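Side-chain contact in peptidoglycan N-acetylglucosamine deacetylase (Agathobacter rectalis, PDB 5JMU), which probably removes acetyl groups from N-acetylglucosamine residues of peptidoglycan, as a zinc-binding catalytic domain of the polysaccharide deacetylase (NodB homology) family: residues G144-D149 against L213-P218. Residues are numbered along the deposited sequence; the frame is centred on the assembly and turned at random.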
loop_
_atom_site.group_PDB
_atom_site.type_symbol
_atom_site.label_atom_id
_atom_site.label_comp_id
_atom_site.label_asym_id
_atom_site.label_seq_id
_atom_site.Cartn_x
_atom_site.Cartn_y
_atom_site.Cartn_z
ATOM N N GLY A 144 2.318 -15.464 -9.247
ATOM C CA GLY A 144 1.049 -15.554 -8.537
ATOM C C GLY A 144 0.775 -14.416 -7.600
ATOM O O GLY A 144 -0.146 -14.483 -6.781
ATOM N N LEU A 145 1.558 -13.344 -7.736
ATOM C CA LEU A 145 1.367 -12.174 -6.888
ATOM C C LEU A 145 0.476 -11.109 -7.550
ATOM O O LEU A 145 0.401 -11.035 -8.786
ATOM C CB LEU A 145 2.722 -11.563 -6.557
ATOM C CG LEU A 145 3.600 -12.427 -5.657
ATOM C CD1 LEU A 145 4.946 -11.758 -5.625
ATOM C CD2 LEU A 145 2.960 -12.487 -4.265
ATOM N N LEU A 146 -0.222 -10.331 -6.737
ATOM C CA LEU A 146 -1.038 -9.221 -7.216
ATOM C C LEU A 146 -0.303 -7.958 -6.873
ATOM O O LEU A 146 0.460 -7.944 -5.906
ATOM C CB LEU A 146 -2.408 -9.185 -6.542
ATOM C CG LEU A 146 -3.212 -10.464 -6.766
ATOM C CD1 LEU A 146 -4.307 -10.583 -5.704
ATOM C CD2 LEU A 146 -3.760 -10.472 -8.153
ATOM N N TYR A 147 -0.482 -6.901 -7.663
ATOM C CA TYR A 147 0.133 -5.629 -7.265
ATOM C C TYR A 147 -0.921 -4.537 -7.349
ATOM O O TYR A 147 -1.890 -4.647 -8.099
ATOM C CB TYR A 147 1.353 -5.262 -8.129
ATOM C CG TYR A 147 1.081 -4.920 -9.591
ATOM C CD1 TYR A 147 1.004 -5.917 -10.575
ATOM C CD2 TYR A 147 0.913 -3.579 -9.984
ATOM C CE1 TYR A 147 0.786 -5.584 -11.932
ATOM C CE2 TYR A 147 0.701 -3.234 -11.320
ATOM C CZ TYR A 147 0.610 -4.231 -12.274
ATOM O OH TYR A 147 0.389 -3.844 -13.592
ATOM N N CYS A 148 -0.748 -3.505 -6.548
ATOM C CA CYS A 148 -1.738 -2.417 -6.505
ATOM C C CYS A 148 -1.023 -1.064 -6.431
ATOM O O CYS A 148 -0.078 -0.873 -5.648
ATOM C CB CYS A 148 -2.643 -2.618 -5.292
ATOM S SG CYS A 148 -4.110 -1.563 -5.302
ATOM N N ASP A 149 -1.415 -0.163 -7.337
ATOM C CA ASP A 149 -1.024 1.234 -7.260
ATOM C C ASP A 149 -2.087 1.995 -6.451
ATOM O O ASP A 149 -2.481 1.509 -5.406
ATOM C CB ASP A 149 -0.840 1.759 -8.688
ATOM C CG ASP A 149 0.306 1.048 -9.403
ATOM O OD1 ASP A 149 1.387 0.848 -8.772
ATOM O OD2 ASP A 149 0.152 0.664 -10.574
ATOM N N LEU A 213 -7.670 -4.552 1.288
ATOM C CA LEU A 213 -7.495 -5.224 0.000
ATOM C C LEU A 213 -7.373 -6.695 0.255
ATOM O O LEU A 213 -6.677 -7.128 1.194
ATOM C CB LEU A 213 -6.237 -4.699 -0.730
ATOM C CG LEU A 213 -6.395 -3.287 -1.331
ATOM C CD1 LEU A 213 -5.005 -2.723 -1.658
ATOM C CD2 LEU A 213 -7.306 -3.296 -2.547
ATOM N N THR A 214 -8.000 -7.511 -0.601
ATOM C CA THR A 214 -7.822 -8.952 -0.549
ATOM C C THR A 214 -7.534 -9.460 -1.954
ATOM O O THR A 214 -7.530 -8.704 -2.904
ATOM C CB THR A 214 -9.050 -9.672 0.005
ATOM O OG1 THR A 214 -10.127 -9.555 -0.939
ATOM C CG2 THR A 214 -9.467 -9.038 1.315
ATOM N N THR A 215 -7.293 -10.751 -2.066
ATOM C CA THR A 215 -6.944 -11.291 -3.380
ATOM C C THR A 215 -8.119 -11.268 -4.362
ATOM O O THR A 215 -7.905 -11.411 -5.553
ATOM C CB THR A 215 -6.412 -12.737 -3.269
ATOM O OG1 THR A 215 -7.382 -13.535 -2.612
ATOM C CG2 THR A 215 -5.080 -12.730 -2.471
ATOM N N SER A 216 -9.336 -11.086 -3.864
ATOM C CA SER A 216 -10.468 -10.974 -4.776
ATOM C C SER A 216 -10.851 -9.516 -5.048
ATOM O O SER A 216 -11.791 -9.274 -5.811
ATOM C CB SER A 216 -11.657 -11.776 -4.233
ATOM O OG SER A 216 -11.897 -11.410 -2.911
ATOM N N SER A 217 -10.150 -8.546 -4.430
ATOM C CA SER A 217 -10.426 -7.131 -4.703
ATOM C C SER A 217 -9.993 -6.739 -6.110
ATOM O O SER A 217 -8.971 -7.215 -6.617
ATOM C CB SER A 217 -9.694 -6.201 -3.719
ATOM O OG SER A 217 -10.038 -6.531 -2.388
ATOM N N PRO A 218 -10.730 -5.798 -6.713
ATOM C CA PRO A 218 -10.165 -5.173 -7.926
ATOM C C PRO A 218 -8.867 -4.445 -7.567
ATOM O O PRO A 218 -8.814 -3.811 -6.511
ATOM C CB PRO A 218 -11.278 -4.203 -8.382
ATOM C CG PRO A 218 -12.007 -3.827 -7.072
ATOM C CD PRO A 218 -11.983 -5.165 -6.258
#
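L146 reaches from the short strand 146-147 onto the turn of 213-218 and meets T215 with one methyl branch. Its CD1 lies 3.6 Å from T215 CA and 3.7 Å from T215 O, so the methyl rests on the backbone of the turn as much as on a side chain. T215 adds CB, 3.9 Å from L146 CD1, and its CG2 at 4.0 Å from the same methyl. With OG1 set between the backbone N and the carbonyl carbon (chi1 56°), CG2 is the branch of T215 left to meet the leucine.

Deeper in, SG of C148 is 3.9 Å from CD1 of L213. C148 already points toward 213-218, and with SG anti to its backbone N (chi1 -168°) the sulfur comes up to the leucine methyl. L213 also packs on I113 and on Y23 and T25 of strand 21-27, tying the loop to the main parallel sheet.

The type I turn T214 to S217 is closed by the backbone hydrogen bond from S217 N to T214 O, and T214 N donates to S217 OG at 2.9 Å, nearly straight (168°). Strand 146-147 pairs in parallel with 113-114, so the contact joins this small sheet to the loop after strand 209-210. The C148 side chain is about 13 Å from the bound zinc ion, outside its coordination shell. Carbon meets carbon and a carbonyl at the outer end, carbon meets sulfur at the buried inner one, and shape rather than directed bonding fits the segments together.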